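Local coordinates for putative periplasmic protein (Wolinella succinogenes, PDB 3KN3) that probably binds a small solute in a periplasmic binding protein fold, perhaps for tungstate transport, and has been seen holding glutathione, at residues A[99-102]-A[103-107]; A[228-231]-A[232-235]; A[46-49]-A[50-53]. All blocks are in the same frame, centred on the assembly; numbering follows the deposited sequence.

Contact 1: A[99-102]-A[103-107]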
ATOM      1  N   THR A  99     -18.656   8.519  13.041  1.00 34.01           N
ATOM      2  CA  THR A  99     -19.408   8.845  11.831  1.00 35.83           C
ATOM      3  C   THR A  99     -19.270  10.331  11.444  1.00 35.31           C
ATOM      4  O   THR A  99     -19.385  11.229  12.286  1.00 28.06           O
ATOM      5  CB  THR A  99     -20.890   8.447  11.936  1.00 36.78           C
ATOM      6  OG1 THR A  99     -21.479   9.131  13.039  1.00 39.90           O
ATOM      7  CG2 THR A  99     -21.026   6.948  12.155  1.00 36.39           C
ATOM      8  N   GLY A 100     -18.993  10.576  10.165  1.00 29.80           N
ATOM      9  CA  GLY A 100     -18.828  11.931   9.680  1.00 29.36           C
ATOM     10  C   GLY A 100     -17.439  12.502   9.899  1.00 30.75           C
ATOM     11  O   GLY A 100     -17.125  13.562   9.382  1.00 34.49           O
HETATM   12  N   MSE A 101     -16.592  11.808  10.652  1.00 30.59           N
HETATM   13  CA  MSE A 101     -15.297  12.389  10.997  1.00 24.42           C
HETATM   14  C   MSE A 101     -14.164  12.101  10.020  1.00 20.81           C
HETATM   15  O   MSE A 101     -14.154  11.088   9.331  1.00 21.84           O
HETATM   16  CB  MSE A 101     -14.896  11.983  12.394  1.00 23.98           C
HETATM   17  CG  MSE A 101     -15.777  12.572  13.464  1.00 29.49           C
HETATM   18 SE   MSE A 101     -15.061  12.057  15.223  1.00 54.88          SE
HETATM   19  CE  MSE A 101     -16.631  12.429  16.330  1.00 32.06           C
ATOM     20  N   SER A 102     -13.227  13.035   9.937  1.00 19.06           N
ATOM     21  CA  SER A 102     -11.972  12.780   9.246  1.00 20.82           C
ATOM     22  C   SER A 102     -11.095  11.861  10.129  1.00 23.75           C
ATOM     23  O   SER A 102     -11.386  11.660  11.305  1.00 28.52           O
ATOM     24  CB  SER A 102     -11.253  14.100   9.009  1.00 17.66           C
ATOM     25  OG  SER A 102     -10.895  14.691  10.252  1.00 27.85           O
ATOM     26  N   VAL A 103     -10.013  11.335   9.570  1.00 24.48           N
ATOM     27  CA  VAL A 103      -9.066  10.538  10.347  1.00 29.65           C
ATOM     28  C   VAL A 103      -8.410  11.403  11.396  1.00 29.68           C
ATOM     29  O   VAL A 103      -8.213  10.982  12.534  1.00 29.66           O
ATOM     30  CB  VAL A 103      -7.959   9.914   9.477  1.00 32.92           C
ATOM     31  CG1 VAL A 103      -7.015   9.117  10.338  1.00 35.98           C
ATOM     32  CG2 VAL A 103      -8.566   9.016   8.458  1.00 33.35           C
ATOM     33  N   ALA A 104      -8.078  12.628  11.022  1.00 31.14           N
ATOM     34  CA  ALA A 104      -7.469  13.510  11.995  1.00 26.31           C
ATOM     35  C   ALA A 104      -8.404  13.718  13.201  1.00 33.18           C
ATOM     36  O   ALA A 104      -7.956  13.651  14.345  1.00 38.75           O
ATOM     37  CB  ALA A 104      -7.058  14.810  11.359  1.00 17.97           C
ATOM     38  N   GLU A 105      -9.694  13.944  12.948  1.00 30.69           N
ATOM     39  CA  GLU A 105     -10.654  14.179  14.031  1.00 28.70           C
ATOM     40  C   GLU A 105     -10.825  12.945  14.902  1.00 32.28           C
ATOM     41  O   GLU A 105     -10.911  13.052  16.124  1.00 29.93           O
ATOM     42  CB  GLU A 105     -12.027  14.627  13.498  1.00 25.73           C
ATOM     43  CG  GLU A 105     -12.038  16.047  12.918  1.00 24.36           C
ATOM     44  CD  GLU A 105     -13.334  16.397  12.174  1.00 27.39           C
ATOM     45  OE1 GLU A 105     -13.934  15.524  11.511  1.00 27.76           O
ATOM     46  OE2 GLU A 105     -13.752  17.561  12.257  1.00 29.27           O
ATOM     47  N   ALA A 106     -10.882  11.779  14.260  1.00 29.07           N
ATOM     48  CA  ALA A 106     -11.004  10.519  14.972  1.00 24.70           C
ATOM     49  C   ALA A 106      -9.770  10.236  15.839  1.00 24.28           C
ATOM     50  O   ALA A 106      -9.906   9.873  16.998  1.00 24.90           O
ATOM     51  CB  ALA A 106     -11.236   9.396  14.006  1.00 27.50           C
ATOM     52  N   PHE A 107      -8.577  10.402  15.278  1.00 20.42           N
ATOM     53  CA  PHE A 107      -7.364  10.182  16.051  1.00 28.74           C
ATOM     54  C   PHE A 107      -7.258  11.114  17.263  1.00 36.79           C
ATOM     55  O   PHE A 107      -6.899  10.668  18.354  1.00 35.12           O
ATOM     56  CB  PHE A 107      -6.110  10.260  15.181  1.00 20.20           C
ATOM     57  CG  PHE A 107      -5.828   9.000  14.419  1.00 26.12           C
ATOM     58  CD1 PHE A 107      -6.862   8.135  14.078  1.00 26.93           C
ATOM     59  CD2 PHE A 107      -4.537   8.693  14.010  1.00 23.77           C
ATOM     60  CE1 PHE A 107      -6.614   6.991  13.368  1.00 27.08           C
ATOM     61  CE2 PHE A 107      -4.277   7.550  13.274  1.00 20.84           C
ATOM     62  CZ  PHE A 107      -5.312   6.685  12.969  1.00 28.38           C
TER
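Gly100 is the first residue to approach the helix, and only at its carbonyl: O lies 4.3 Å from Glu105 OE1. Its positive phi (83°) would press a CB against the preceding carbonyl oxygen, so glycine suits this turn. Met101, a selenomethionine, comes closer. Its CA is 3.5 Å from Glu105 OE1, and the start of its side chain passes the glutamate chain at a slant. Beyond CG the Met101 chain runs on extended and leads away.

Ser102 does most of the work, as the N-cap residue of helix 103-113. With chi1 at 64°, OG sits between the backbone N and the carbonyl carbon and faces the first turn. There it accepts from Glu105 N at 3.0 Å, taking up an amide that has no preceding helical turn to pair with. Glu105 answers from the other direction. Its chain, extended beyond CG, swings back so that OE1 accepts from Ser102 N at 3.0 Å, with a nearly straight N-H (168°). The amide meets OE1 on its anti side, somewhat out of the carboxylate plane. Glu105 CG lies 3.2 Å from Ser102 OG, so the two side chains are closely fitted. Ala106 N then donates to Ser102 O at 3.0 Å and begins the regular helical ladder.

Asp196 also accepts from Val103 N, giving this helix start a second acidic acceptor. Val103 and Ala106 reach Leu193 on strand 190-193, while Phe107 meets Trp134 of helix 125-138. The reciprocal Ser102-Glu105 pairing is a capping box, typical of a helix N-terminus.

Contact 2: A[228-231]-A[232-235]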
ATOM      1  N   ILE A 228      -1.386   3.006 -18.001  1.00 29.47           N
ATOM      2  CA  ILE A 228      -1.824   3.113 -16.617  1.00 36.47           C
ATOM      3  C   ILE A 228      -2.375   4.511 -16.292  1.00 44.57           C
ATOM      4  O   ILE A 228      -3.412   4.679 -15.664  1.00 47.24           O
ATOM      5  CB  ILE A 228      -0.629   2.845 -15.701  1.00 35.64           C
ATOM      6  CG1 ILE A 228      -0.320   1.345 -15.659  1.00 30.97           C
ATOM      7  CG2 ILE A 228      -0.877   3.422 -14.323  1.00 37.24           C
ATOM      8  CD1 ILE A 228      -1.233   0.559 -14.757  1.00 27.53           C
ATOM      9  N   VAL A 229      -1.662   5.517 -16.751  1.00 44.68           N
ATOM     10  CA  VAL A 229      -1.993   6.891 -16.460  1.00 43.75           C
ATOM     11  C   VAL A 229      -3.211   7.379 -17.260  1.00 53.72           C
ATOM     12  O   VAL A 229      -3.861   8.351 -16.875  1.00 57.54           O
ATOM     13  CB  VAL A 229      -0.751   7.741 -16.749  1.00 37.57           C
ATOM     14  CG1 VAL A 229      -1.074   8.900 -17.646  1.00 36.00           C
ATOM     15  CG2 VAL A 229      -0.065   8.144 -15.451  1.00 30.57           C
ATOM     16  N   SER A 230      -3.535   6.683 -18.354  1.00 54.51           N
ATOM     17  CA  SER A 230      -4.653   7.063 -19.230  1.00 53.19           C
ATOM     18  C   SER A 230      -5.994   7.061 -18.506  1.00 57.95           C
ATOM     19  O   SER A 230      -6.233   6.233 -17.618  1.00 52.34           O
ATOM     20  CB  SER A 230      -4.741   6.146 -20.461  1.00 46.34           C
ATOM     21  OG  SER A 230      -5.629   5.060 -20.244  1.00 43.78           O
ATOM     22  N   GLU A 231      -6.876   7.970 -18.911  1.00 62.35           N
ATOM     23  CA  GLU A 231      -8.149   8.144 -18.218  1.00 68.77           C
ATOM     24  C   GLU A 231      -8.926   6.830 -18.120  1.00 61.99           C
ATOM     25  O   GLU A 231      -9.411   6.455 -17.040  1.00 55.31           O
ATOM     26  CB  GLU A 231      -9.001   9.237 -18.876  1.00 78.41           C
ATOM     27  CG  GLU A 231     -10.118   9.748 -17.975  1.00 87.17           C
ATOM     28  CD  GLU A 231      -9.638  10.003 -16.545  1.00 94.33           C
ATOM     29  OE1 GLU A 231      -8.787  10.902 -16.348  1.00 96.08           O
ATOM     30  OE2 GLU A 231     -10.108   9.301 -15.619  1.00 94.06           O
ATOM     31  N   LYS A 232      -9.024   6.123 -19.243  1.00 54.01           N
ATOM     32  CA  LYS A 232      -9.743   4.861 -19.253  1.00 50.18           C
ATOM     33  C   LYS A 232      -9.285   3.971 -18.098  1.00 46.63           C
ATOM     34  O   LYS A 232     -10.102   3.402 -17.378  1.00 49.95           O
ATOM     35  CB  LYS A 232      -9.558   4.140 -20.585  1.00 52.84           C
ATOM     36  CG  LYS A 232     -10.289   2.805 -20.651  1.00 57.16           C
ATOM     37  CD  LYS A 232      -9.579   1.826 -21.566  1.00 60.93           C
ATOM     38  CE  LYS A 232     -10.146   0.431 -21.401  1.00 66.92           C
ATOM     39  NZ  LYS A 232      -9.414  -0.557 -22.238  1.00 69.05           N
HETATM   40  N   MSE A 233      -7.973   3.871 -17.924  1.00 42.53           N
HETATM   41  CA  MSE A 233      -7.398   3.007 -16.899  1.00 46.13           C
HETATM   42  C   MSE A 233      -7.385   3.660 -15.519  1.00 41.73           C
HETATM   43  O   MSE A 233      -7.540   2.984 -14.506  1.00 41.85           O
HETATM   44  CB  MSE A 233      -5.990   2.556 -17.302  1.00 50.29           C
HETATM   45  CG  MSE A 233      -5.988   1.598 -18.484  1.00 53.39           C
HETATM   46 SE   MSE A 233      -7.065   0.006 -18.101  1.00 68.53          SE
HETATM   47  CE  MSE A 233      -7.284  -0.695 -19.899  1.00223.55           C
ATOM     48  N   GLN A 234      -7.187   4.968 -15.480  1.00 44.16           N
ATOM     49  CA  GLN A 234      -7.409   5.708 -14.247  1.00 52.11           C
ATOM     50  C   GLN A 234      -8.802   5.378 -13.705  1.00 55.17           C
ATOM     51  O   GLN A 234      -8.943   4.845 -12.604  1.00 51.18           O
ATOM     52  CB  GLN A 234      -7.251   7.215 -14.487  1.00 53.02           C
ATOM     53  CG  GLN A 234      -5.796   7.655 -14.542  1.00 55.11           C
ATOM     54  CD  GLN A 234      -5.024   7.201 -13.311  1.00 58.89           C
ATOM     55  OE1 GLN A 234      -5.233   7.717 -12.212  1.00 60.72           O
ATOM     56  NE2 GLN A 234      -4.139   6.227 -13.487  1.00 56.20           N
ATOM     57  N   ALA A 235      -9.826   5.660 -14.505  1.00 62.62           N
ATOM     58  CA  ALA A 235     -11.205   5.362 -14.122  1.00 67.55           C
ATOM     59  C   ALA A 235     -11.442   3.865 -13.900  1.00 69.38           C
ATOM     60  O   ALA A 235     -12.212   3.466 -13.028  1.00 75.41           O
ATOM     61  CB  ALA A 235     -12.167   5.901 -15.170  1.00 69.93           C
TER
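Gln234 turns its amide back to Ile228, and NE2 donates to Ile228 O at 2.8 Å. This side-chain bond spans the join between two helices. The acceptor lies almost exactly in the amide plane of Gln234, whereas the N-H approaches the carbonyl from a tilt of 33° off its plane. The bend at chi2 (-53°) folds the Gln234 chain over the turn and lays CG 3.1 Å from Val229 O. An alanine here is likely to leave Ile228 O without this donor and the turn without its side-chain brace.

Backbone bonds flank this grip. Gln234 N donates to Ser230 O at 2.7 Å, and Ala235 N to Glu231 O at 2.7 Å. The Glu231 chain, bent at chi2, brings OE2 within 3.7 Å of Gln234 CB. The two chains cross at about a right angle, with carboxylate and amide planes almost perpendicular.

Further out, Lys232 reaches out extended to a salt bridge with Asp31 on helix 20-32. Ile228 packs on Leu24 of helix 20-32 and Val81 of strand 78-82. Ser230 is both the first residue to leave helix 218-229 and the N-cap position of helix 231-238, though its OG turns back to bond with Trp227 O in the last turn of the preceding helix. The arrangement is a tight helix-to-helix corner, near the C-terminal end of a periplasmic binding protein fold.

Contact 3: A[46-49]-A[50-53]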
ATOM      1  N   ALA A  46      14.418  -5.561  -5.694  1.00 23.46           N
ATOM      2  CA  ALA A  46      13.606  -5.102  -6.818  1.00 27.56           C
ATOM      3  C   ALA A  46      14.250  -3.858  -7.413  1.00 34.77           C
ATOM      4  O   ALA A  46      14.432  -3.765  -8.629  1.00 31.58           O
ATOM      5  CB  ALA A  46      12.167  -4.823  -6.402  1.00 22.10           C
ATOM      6  N   LEU A  47      14.622  -2.916  -6.549  1.00 35.42           N
ATOM      7  CA  LEU A  47      15.309  -1.715  -7.011  1.00 28.18           C
ATOM      8  C   LEU A  47      16.681  -2.036  -7.592  1.00 30.40           C
ATOM      9  O   LEU A  47      17.063  -1.492  -8.636  1.00 33.34           O
ATOM     10  CB  LEU A  47      15.427  -0.691  -5.894  1.00 21.71           C
ATOM     11  CG  LEU A  47      14.061  -0.301  -5.327  1.00 25.37           C
ATOM     12  CD1 LEU A  47      14.268   0.577  -4.120  1.00 24.83           C
ATOM     13  CD2 LEU A  47      13.176   0.409  -6.381  1.00 25.28           C
ATOM     14  N   LYS A  48      17.409  -2.934  -6.933  1.00 28.62           N
ATOM     15  CA  LYS A  48      18.740  -3.299  -7.397  1.00 32.54           C
ATOM     16  C   LYS A  48      18.655  -3.882  -8.818  1.00 27.19           C
ATOM     17  O   LYS A  48      19.566  -3.710  -9.616  1.00 23.14           O
ATOM     18  CB  LYS A  48      19.441  -4.241  -6.409  1.00 36.69           C
ATOM     19  CG  LYS A  48      20.963  -4.241  -6.513  1.00 47.37           C
ATOM     20  CD  LYS A  48      21.625  -4.880  -5.290  1.00 60.53           C
ATOM     21  CE  LYS A  48      21.249  -6.362  -5.131  1.00 69.18           C
ATOM     22  NZ  LYS A  48      22.014  -7.072  -4.049  1.00 61.52           N
ATOM     23  N   LEU A  49      17.531  -4.512  -9.140  1.00 24.32           N
ATOM     24  CA  LEU A  49      17.367  -5.125 -10.453  1.00 28.61           C
ATOM     25  C   LEU A  49      17.288  -4.051 -11.533  1.00 26.86           C
ATOM     26  O   LEU A  49      17.839  -4.209 -12.626  1.00 29.71           O
ATOM     27  CB  LEU A  49      16.145  -6.047 -10.494  1.00 26.57           C
ATOM     28  CG  LEU A  49      16.359  -7.462  -9.953  1.00 25.63           C
ATOM     29  CD1 LEU A  49      15.037  -8.183  -9.718  1.00 19.50           C
ATOM     30  CD2 LEU A  49      17.209  -8.239 -10.941  1.00 30.53           C
ATOM     31  N   GLY A  50      16.622  -2.953 -11.205  1.00 21.25           N
ATOM     32  CA  GLY A  50      16.584  -1.813 -12.089  1.00 28.34           C
ATOM     33  C   GLY A  50      17.930  -1.112 -12.138  1.00 32.33           C
ATOM     34  O   GLY A  50      18.332  -0.573 -13.168  1.00 32.04           O
ATOM     35  N   GLU A  51      18.627  -1.111 -11.012  1.00 36.68           N
ATOM     36  CA  GLU A  51      19.854  -0.351 -10.900  1.00 37.67           C
ATOM     37  C   GLU A  51      20.847  -0.995 -11.845  1.00 36.69           C
ATOM     38  O   GLU A  51      21.642  -0.324 -12.502  1.00 33.30           O
ATOM     39  CB  GLU A  51      20.370  -0.400  -9.457  1.00 40.67           C
ATOM     40  CG  GLU A  51      21.577   0.483  -9.179  1.00 45.36           C
ATOM     41  CD  GLU A  51      22.158   0.266  -7.784  1.00 52.85           C
ATOM     42  OE1 GLU A  51      21.377   0.026  -6.836  1.00 54.48           O
ATOM     43  OE2 GLU A  51      23.400   0.343  -7.631  1.00 50.72           O
ATOM     44  N   ASN A  52      20.752  -2.317 -11.927  1.00 36.57           N
ATOM     45  CA  ASN A  52      21.703  -3.141 -12.653  1.00 32.79           C
ATOM     46  C   ASN A  52      21.316  -3.398 -14.119  1.00 33.87           C
ATOM     47  O   ASN A  52      21.968  -4.178 -14.805  1.00 27.19           O
ATOM     48  CB  ASN A  52      21.843  -4.484 -11.937  1.00 33.79           C
ATOM     49  CG  ASN A  52      22.613  -4.387 -10.630  1.00 38.54           C
ATOM     50  OD1 ASN A  52      22.926  -3.297 -10.142  1.00 44.16           O
ATOM     51  ND2 ASN A  52      22.924  -5.538 -10.057  1.00 32.43           N
ATOM     52  N   CYS A  53      20.244  -2.768 -14.587  1.00 32.28           N
ATOM     53  CA  CYS A  53      19.795  -2.968 -15.963  1.00 31.02           C
ATOM     54  C   CYS A  53      19.293  -4.399 -16.242  1.00 26.80           C
ATOM     55  O   CYS A  53      19.487  -4.938 -17.338  1.00 24.02           O
ATOM     56  CB  CYS A  53      20.900  -2.575 -16.964  1.00 25.77           C
ATOM     57  SG  CYS A  53      21.683  -0.966 -16.641  1.00 43.96           S
TER
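Leu47 O and Glu51 N form one of the close links in this last helical turn, at 2.9 Å and with the donor in the carbonyl plane. Next to it, Asn52 N donates to Lys48 O, also at 2.9 Å but tilted from the carbonyl plane of Lys48. The bond from Gly50 N to Ala46 O is weak, at 3.5 Å. Gly50 is buried. The inner side of the turn faces the sheet: Ala46 and Leu47 rest on Val60 of strand 57-60, and Leu47 also on Val58. Leu47 O has a second donor group near it, the hydroxyl of Tyr69, with which it is hydrogen-bonded.

The outer side is looser. Lys48 and Asn52 are exposed, and Lys48 CG lies a loose 4.2 Å from Asn52 OD1. Asn52 carries its CG beside the backbone N (chi1 -72°), which brings the amide carbon CG to 3.3 Å from Lys48 O. Those two groups are in van der Waals contact. Glu51, with an extended chain, comes closest near its root, where CB is 3.4 Å from Lys48 O, and its side chain also touches Phe74.

Past Asn52 the chain leaves the helix. Cys53 takes a positive phi (66°), and its N bonds back to Gly50 O at 3.2 Å. Its SG is joined to Cys213 by a disulfide, and Arg212 donates to Glu51 O, so the helix end is tied to that distant loop. This is a Schellman motif closing helix 43-51, whose first residue, Thr43, belongs to the glutathione site.

The three contacts are all local and partly buried, and each lies at a helix end. Contact 1 starts a helix, contact 3 finishes one, and contact 2 does both at a corner. Contact 1 is in the lobe built on strands such as 190-193. Contacts 2 and 3 touch strands 78-82 and 57-60 of the other sheet, with centres 27 Å apart. Contacts 1 and 3 lie on opposite sides of the chain's centre. The chemistry differs with place. In contact 1 side chains serve backbone amides, in contact 2 a side-chain amide serves a carbonyl, and in contact 3 the backbone closes the turn itself, with a disulfide fixing the exit.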